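Local atomic coordinates of nitrite oxidoreductase subunit A (Kuenenia stuttgartiensis, PDB entry 7B04), a protein that belongs to the molybdopterin oxidoreductase family and carries molybdenum, two MD1 cofactors and an iron/sulfur cluster within one large chain. Residues P715-I719 against G797-L801; N243-A247 against K606-L610; I845-E849 against A860-T864. All coordinates share one frame; numbering follows the deposited sequence.

Contact 1 of 3, residues P715-I719 against G797-L801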
loop_
_atom_site.group_PDB
_atom_site.type_symbol
_atom_site.label_atom_id
_atom_site.label_comp_id
_atom_site.label_asym_id
_atom_site.label_seq_id
_atom_site.Cartn_x
_atom_site.Cartn_y
_atom_site.Cartn_z
ATOM N N PRO B 715 -13.141 -17.200 -4.401
ATOM C CA PRO B 715 -13.572 -18.242 -5.303
ATOM C C PRO B 715 -13.777 -17.793 -6.745
ATOM O O PRO B 715 -14.185 -18.564 -7.511
ATOM C CB PRO B 715 -14.940 -18.576 -4.722
ATOM C CG PRO B 715 -15.431 -17.277 -4.182
ATOM C CD PRO B 715 -14.204 -16.631 -3.601
ATOM N N PHE B 716 -13.519 -16.531 -7.031
ATOM C CA PHE B 716 -13.779 -15.945 -8.363
ATOM C C PHE B 716 -12.745 -16.271 -9.417
ATOM O O PHE B 716 -11.581 -16.421 -9.146
ATOM C CB PHE B 716 -13.805 -14.428 -8.273
ATOM C CG PHE B 716 -14.507 -13.940 -7.047
ATOM C CD1 PHE B 716 -15.582 -14.628 -6.551
ATOM C CD2 PHE B 716 -14.068 -12.818 -6.385
ATOM C CE1 PHE B 716 -16.225 -14.193 -5.415
ATOM C CE2 PHE B 716 -14.707 -12.381 -5.249
ATOM C CZ PHE B 716 -15.789 -13.067 -4.777
ATOM N N ILE B 717 -13.257 -16.264 -10.632
ATOM C CA ILE B 717 -12.537 -16.419 -11.889
ATOM C C ILE B 717 -12.648 -15.105 -12.646
ATOM O O ILE B 717 -13.743 -14.544 -12.765
ATOM C CB ILE B 717 -13.101 -17.575 -12.732
ATOM C CG1 ILE B 717 -12.918 -18.911 -12.014
ATOM C CG2 ILE B 717 -12.444 -17.606 -14.103
ATOM C CD1 ILE B 717 -13.676 -20.035 -12.675
ATOM N N GLN B 718 -11.523 -14.607 -13.153
ATOM C CA GLN B 718 -11.495 -13.380 -13.937
ATOM C C GLN B 718 -10.782 -13.671 -15.250
ATOM O O GLN B 718 -9.630 -14.120 -15.245
ATOM C CB GLN B 718 -10.806 -12.235 -13.177
ATOM C CG GLN B 718 -11.070 -12.207 -11.670
ATOM C CD GLN B 718 -12.137 -11.206 -11.251
ATOM O OE1 GLN B 718 -12.753 -10.541 -12.085
ATOM N NE2 GLN B 718 -12.345 -11.085 -9.943
ATOM N N ILE B 719 -11.461 -13.401 -16.366
ATOM C CA ILE B 719 -10.887 -13.492 -17.707
ATOM C C ILE B 719 -10.995 -12.113 -18.340
ATOM O O ILE B 719 -12.067 -11.492 -18.304
ATOM C CB ILE B 719 -11.594 -14.536 -18.593
ATOM C CG1 ILE B 719 -11.736 -15.877 -17.869
ATOM C CG2 ILE B 719 -10.807 -14.745 -19.874
ATOM C CD1 ILE B 719 -12.187 -17.021 -18.775
ATOM N N GLY B 797 -16.960 -10.641 -17.062
ATOM C CA GLY B 797 -15.620 -11.190 -17.024
ATOM C C GLY B 797 -15.392 -12.177 -15.897
ATOM O O GLY B 797 -14.260 -12.625 -15.690
ATOM N N VAL B 798 -16.450 -12.542 -15.170
ATOM C CA VAL B 798 -16.291 -13.279 -13.924
ATOM C C VAL B 798 -17.216 -14.487 -13.857
ATOM O O VAL B 798 -18.344 -14.471 -14.359
ATOM C CB VAL B 798 -16.541 -12.359 -12.703
ATOM C CG1 VAL B 798 -16.198 -13.070 -11.398
ATOM C CG2 VAL B 798 -15.758 -11.064 -12.831
ATOM N N ALA B 799 -16.706 -15.545 -13.233
ATOM C CA ALA B 799 -17.472 -16.711 -12.821
ATOM C C ALA B 799 -16.857 -17.198 -11.516
ATOM O O ALA B 799 -15.868 -16.638 -11.033
ATOM C CB ALA B 799 -17.475 -17.801 -13.896
ATOM N N MET B 800 -17.438 -18.243 -10.936
ATOM C CA MET B 800 -16.911 -18.823 -9.710
ATOM C C MET B 800 -16.529 -20.274 -9.949
ATOM O O MET B 800 -17.358 -21.076 -10.388
ATOM C CB MET B 800 -17.928 -18.724 -8.567
ATOM C CG MET B 800 -18.234 -17.301 -8.116
ATOM S SD MET B 800 -18.989 -17.222 -6.479
ATOM C CE MET B 800 -20.576 -17.980 -6.800
ATOM N N LEU B 801 -15.276 -20.606 -9.655
ATOM C CA LEU B 801 -14.815 -21.981 -9.775
ATOM C C LEU B 801 -15.521 -22.871 -8.747
ATOM O O LEU B 801 -15.996 -22.406 -7.702
ATOM C CB LEU B 801 -13.286 -22.040 -9.658
ATOM C CG LEU B 801 -12.642 -21.174 -8.578
ATOM C CD1 LEU B 801 -12.984 -21.764 -7.274
ATOM C CD2 LEU B 801 -11.129 -21.082 -8.702
#
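Strand 716-720 and strand 798-800 pair antiparallel in a small sheet near the iron/sulfur cluster. Ile717 and Ala799 form a hydrogen-bonded pair. Ile717 N gives a hydrogen bond to Ala799 O at 2.7 Å, and Ala799 N returns one to Ile717 O at 3.2 Å. Ile719 N reaches Gly797 O at 3.0 Å. At the other end Leu801 N bonds to Pro715 O, which carries the pairing just beyond the strands.

Phe716 and Met800 form a non-hydrogen-bonded pair on one face, and their side chains run side by side. Met800 CG meets Phe716 CD1 at 4.1 Å, at the ring edge. Met800 SD is 5.4 Å from the Phe716 ring centroid and 84° off its normal, a Met-aromatic contact made edge-on. On that face too, Gln718 bends at chi2 (-100°), which brings OE1 beside Val798 CG2; Arg76 also gives OE1 a weak hydrogen bond. Ile717 points to the other face, and its CD1 meets Leu801 CB at 3.6 Å.

Strand 716-720 is the middle of three strands, and Gln718 makes backbone hydrogen bonds to Thr709 of strand 707-709. Tyr98 and Trp110 stand edge-to-face with Phe716, while Ile788 of helix 785-788 packs against Ile719 and Ala799.

Contact 2 of 3, residues N243-A247 against K606-L610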
loop_
_atom_site.group_PDB
_atom_site.type_symbol
_atom_site.label_atom_id
_atom_site.label_comp_id
_atom_site.label_asym_id
_atom_site.label_seq_id
_atom_site.Cartn_x
_atom_site.Cartn_y
_atom_site.Cartn_z
ATOM N N ASN B 243 9.626 -24.365 -21.751
ATOM C CA ASN B 243 10.657 -25.234 -21.161
ATOM C C ASN B 243 10.417 -26.647 -21.670
ATOM O O ASN B 243 11.355 -27.346 -21.974
ATOM C CB ASN B 243 10.463 -25.243 -19.657
ATOM C CG ASN B 243 10.970 -23.979 -19.036
ATOM O OD1 ASN B 243 11.771 -23.302 -19.632
ATOM N ND2 ASN B 243 10.532 -23.673 -17.842
ATOM N N ASN B 244 9.164 -27.042 -21.740
ATOM C CA ASN B 244 8.843 -28.398 -22.226
ATOM C C ASN B 244 9.276 -28.542 -23.680
ATOM O O ASN B 244 9.833 -29.551 -24.017
ATOM C CB ASN B 244 7.358 -28.671 -22.051
ATOM C CG ASN B 244 7.049 -30.121 -22.270
ATOM O OD1 ASN B 244 7.949 -30.918 -22.405
ATOM N ND2 ASN B 244 5.787 -30.455 -22.344
ATOM N N CYS B 245 9.043 -27.515 -24.480
ATOM C CA CYS B 245 9.325 -27.486 -25.928
ATOM C C CYS B 245 10.810 -27.651 -26.190
ATOM O O CYS B 245 11.166 -28.039 -27.246
ATOM C CB CYS B 245 8.943 -26.126 -26.473
ATOM S SG CYS B 245 7.232 -26.020 -27.022
ATOM N N LEU B 246 11.639 -27.217 -25.276
ATOM C CA LEU B 246 13.079 -27.310 -25.480
ATOM C C LEU B 246 13.567 -28.743 -25.624
ATOM O O LEU B 246 14.738 -28.946 -25.965
ATOM C CB LEU B 246 13.817 -26.625 -24.332
ATOM C CG LEU B 246 13.665 -25.106 -24.308
ATOM C CD1 LEU B 246 14.323 -24.551 -23.074
ATOM C CD2 LEU B 246 14.260 -24.483 -25.559
ATOM N N ALA B 247 12.712 -29.734 -25.360
ATOM C CA ALA B 247 13.075 -31.115 -25.652
ATOM C C ALA B 247 13.412 -31.299 -27.126
ATOM O O ALA B 247 14.273 -32.117 -27.467
ATOM C CB ALA B 247 11.945 -32.057 -25.237
ATOM N N LYS B 606 2.311 -35.493 -21.546
ATOM C CA LYS B 606 3.635 -35.967 -21.153
ATOM C C LYS B 606 4.558 -34.760 -21.069
ATOM O O LYS B 606 4.923 -34.189 -22.101
ATOM C CB LYS B 606 4.169 -37.000 -22.136
ATOM C CG LYS B 606 5.614 -37.390 -21.871
ATOM C CD LYS B 606 6.077 -38.480 -22.818
ATOM C CE LYS B 606 7.572 -38.725 -22.685
ATOM N NZ LYS B 606 8.024 -39.859 -23.535
ATOM N N GLY B 607 4.927 -34.375 -19.850
ATOM C CA GLY B 607 5.849 -33.276 -19.654
ATOM C C GLY B 607 7.274 -33.792 -19.562
ATOM O O GLY B 607 7.540 -34.825 -18.951
ATOM N N ARG B 608 8.191 -33.058 -20.192
ATOM C CA ARG B 608 9.605 -33.410 -20.209
ATOM C C ARG B 608 10.461 -32.290 -19.637
ATOM O O ARG B 608 11.660 -32.207 -19.926
ATOM C CB ARG B 608 10.035 -33.781 -21.627
ATOM C CG ARG B 608 8.906 -34.484 -22.343
ATOM C CD ARG B 608 9.267 -35.084 -23.668
ATOM N NE ARG B 608 8.127 -35.859 -24.146
ATOM C CZ ARG B 608 8.035 -36.396 -25.354
ATOM N NH1 ARG B 608 9.025 -36.248 -26.218
ATOM N NH2 ARG B 608 6.953 -37.082 -25.696
ATOM N N ALA B 609 9.855 -31.431 -18.827
ATOM C CA ALA B 609 10.543 -30.366 -18.119
ATOM C C ALA B 609 10.601 -30.767 -16.654
ATOM O O ALA B 609 9.558 -30.944 -16.015
ATOM C CB ALA B 609 9.817 -29.033 -18.296
ATOM N N LEU B 610 11.811 -30.902 -16.124
ATOM C CA LEU B 610 12.008 -31.355 -14.753
ATOM C C LEU B 610 11.969 -30.155 -13.818
ATOM O O LEU B 610 12.802 -29.249 -13.927
ATOM C CB LEU B 610 13.332 -32.106 -14.623
ATOM C CG LEU B 610 13.653 -32.686 -13.246
ATOM C CD1 LEU B 610 12.595 -33.696 -12.828
ATOM C CD2 LEU B 610 15.032 -33.323 -13.261
#
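With chi1 at -168°, Asn244 swings its CG to the far side from its own N, and the amide reaches from helix 238-254 to the backbone of Arg608. Arg608 places its CG beside its own N and then runs extended as far as NE. The contact joins this helix to the irregular loop before helix 615-618. Its two partners are far apart in sequence.

One hydrogen bond crosses between the segments. Arg608 N donates to Asn244 OD1 at 3.1 Å, with an N-H...O angle of 151°. The approach is not on a lone pair. The donor stands above the carbonyl plane of the amide. OD1 also lies 3.6 Å from Arg608 CB, so the start of the arginine chain passes close by the same oxygen. The two side chains run at a slant to each other, and the amide and guanidinium planes are 62° apart. Asn244 ND2 faces the backbone of Lys606 and Gly607 at longer range.

The apolar part is small. Ala609 points its CB toward the helix, and Ala247 points its own toward the loop, where Arg608 CD passes.

The charged side chains of Lys606 and Arg608 have partners outside the two segments. Arg608 NH2 forms a salt bridge with Asp588, and Lys606 NZ forms one with Asp259. The Asn243 amide is engaged elsewhere: ND2 bonds to Gly224 O and Asn266 OD1. The role of Asn243 here is left to the methylene: Asn243 CB touches Ala609 CB at 4.1 Å, and the same methyl is 4.0 Å from Asn244 N.

Contact 3 of 3, residues I845-E849 against A860-T864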
loop_
_atom_site.group_PDB
_atom_site.type_symbol
_atom_site.label_atom_id
_atom_site.label_comp_id
_atom_site.label_asym_id
_atom_site.label_seq_id
_atom_site.Cartn_x
_atom_site.Cartn_y
_atom_site.Cartn_z
ATOM N N ILE B 845 7.100 -32.461 17.593
ATOM C CA ILE B 845 6.976 -31.018 17.409
ATOM C C ILE B 845 7.729 -30.367 18.567
ATOM O O ILE B 845 7.219 -30.270 19.684
ATOM C CB ILE B 845 5.516 -30.567 17.346
ATOM C CG1 ILE B 845 4.831 -31.180 16.122
ATOM C CG2 ILE B 845 5.428 -29.050 17.292
ATOM C CD1 ILE B 845 3.331 -31.008 16.106
ATOM N N VAL B 846 8.955 -29.933 18.300
ATOM C CA VAL B 846 9.847 -29.394 19.315
ATOM C C VAL B 846 10.215 -27.968 18.932
ATOM O O VAL B 846 10.178 -27.592 17.756
ATOM C CB VAL B 846 11.109 -30.278 19.471
ATOM C CG1 VAL B 846 11.985 -30.190 18.226
ATOM C CG2 VAL B 846 11.892 -29.912 20.727
ATOM N N HIS B 847 10.561 -27.166 19.936
ATOM C CA HIS B 847 11.075 -25.825 19.696
ATOM C C HIS B 847 12.575 -25.892 19.451
ATOM O O HIS B 847 13.305 -26.562 20.189
ATOM C CB HIS B 847 10.780 -24.897 20.873
ATOM C CG HIS B 847 11.397 -23.542 20.730
ATOM N ND1 HIS B 847 12.674 -23.256 21.162
ATOM C CD2 HIS B 847 10.921 -22.400 20.183
ATOM C CE1 HIS B 847 12.954 -21.993 20.898
ATOM N NE2 HIS B 847 11.906 -21.450 20.304
ATOM N N ARG B 848 13.029 -25.198 18.413
ATOM C CA ARG B 848 14.444 -25.132 18.084
ATOM C C ARG B 848 14.823 -23.691 17.787
ATOM O O ARG B 848 14.050 -22.951 17.173
ATOM C CB ARG B 848 14.783 -26.020 16.878
ATOM C CG ARG B 848 14.571 -27.505 17.116
ATOM C CD ARG B 848 15.029 -28.323 15.921
ATOM N NE ARG B 848 16.476 -28.258 15.740
ATOM C CZ ARG B 848 17.135 -28.857 14.754
ATOM N NH1 ARG B 848 18.453 -28.743 14.671
ATOM N NH2 ARG B 848 16.477 -29.569 13.850
ATOM N N GLU B 849 16.018 -23.304 18.221
ATOM C CA GLU B 849 16.526 -21.970 17.953
ATOM C C GLU B 849 17.024 -21.892 16.515
ATOM O O GLU B 849 17.353 -22.901 15.892
ATOM C CB GLU B 849 17.653 -21.605 18.920
ATOM C CG GLU B 849 17.235 -21.516 20.382
ATOM C CD GLU B 849 16.289 -20.362 20.661
ATOM O OE1 GLU B 849 16.366 -19.335 19.953
ATOM O OE2 GLU B 849 15.468 -20.477 21.594
ATOM N N ALA B 860 19.809 -25.142 18.139
ATOM C CA ALA B 860 19.794 -26.057 19.271
ATOM C C ALA B 860 18.389 -26.600 19.493
ATOM O O ALA B 860 17.396 -25.885 19.328
ATOM C CB ALA B 860 20.295 -25.356 20.533
ATOM N N ILE B 861 18.308 -27.871 19.876
ATOM C CA ILE B 861 17.033 -28.521 20.156
ATOM C C ILE B 861 16.772 -28.410 21.652
ATOM O O ILE B 861 17.472 -29.024 22.461
ATOM C CB ILE B 861 17.032 -29.985 19.701
ATOM C CG1 ILE B 861 17.364 -30.081 18.212
ATOM C CG2 ILE B 861 15.684 -30.629 19.995
ATOM C CD1 ILE B 861 17.623 -31.489 17.730
ATOM N N VAL B 862 15.758 -27.632 22.021
ATOM C CA VAL B 862 15.430 -27.389 23.420
ATOM C C VAL B 862 14.451 -28.478 23.847
ATOM O O VAL B 862 13.243 -28.367 23.630
ATOM C CB VAL B 862 14.862 -25.986 23.635
ATOM C CG1 VAL B 862 14.339 -25.832 25.053
ATOM C CG2 VAL B 862 15.927 -24.938 23.347
ATOM N N SER B 863 14.980 -29.537 24.459
ATOM C CA SER B 863 14.170 -30.630 24.982
ATOM C C SER B 863 15.062 -31.562 25.787
ATOM O O SER B 863 16.282 -31.602 25.599
ATOM C CB SER B 863 13.468 -31.408 23.862
ATOM O OG SER B 863 12.686 -32.466 24.389
ATOM N N THR B 864 14.434 -32.301 26.705
ATOM C CA THR B 864 15.085 -33.391 27.424
ATOM C C THR B 864 14.425 -34.730 27.131
ATOM O O THR B 864 14.746 -35.726 27.790
ATOM C CB THR B 864 15.079 -33.139 28.936
ATOM O OG1 THR B 864 13.729 -33.062 29.408
ATOM C CG2 THR B 864 15.799 -31.850 29.264
#
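Arg848 and Ile861 lie side by side and point the same way from one face of a beta hairpin. They form an antiparallel non-hydrogen-bonded pair between strands 847-848 and 860-862. The Arg848 chain bends at chi3 (67°), which brings its guanidinium over the isoleucine. Ile861 CG1 sits under one face of that group, 3.2 Å from Arg848 NE. Ile861 CD1 lies over a face too, offset toward the rim. The polar end is held by others: NH2 forms a salt bridge with Glu842, and NH1 bonds to Asn859 O and Asn889 OD1.

Val846 crosses Ile861 at about a right angle. Its CG2 meets Ile861 CG2 at 3.9 Å and Ser863 CB at 3.8 Å. On the other face of the hairpin, Val862 CG2 lies at the edge of the His847 ring, near its plane.

The pairing is slight: Glu849 N bonds to Ala860 O at 3.1 Å and Val862 N to His847 O at 3.2 Å, and strand 847-848 is weakly bonded.

Strand 860-862 is the middle of three strands, since Ile861 also bonds through its backbone to Ile890 and Lys892 of strand 890-892. Leu537 of helix 535-541 packs on Val846 and Arg848. Helix 355-368 meets His847 through Ala357, and helix 894-897 lies against Val862.

Along the chain the contacts come in series: contact 2 closes first, then contact 1, then contact 3. None touches another. The centres of contacts 1 and 2 are 30 Å apart, those of contacts 2 and 3 are 43 Å apart, and those of contacts 1 and 3 are 45 Å apart. Contacts 1 and 3 lie on opposite sides of the chain's centre. They belong to two separate three-stranded sheets, while contact 2 joins a helix to a loop. Each sheet brings one side chain to within about 9 Å of a bound ligand: Gln718 of contact 1 to the iron/sulfur cluster, His847 of contact 3 to an MD1.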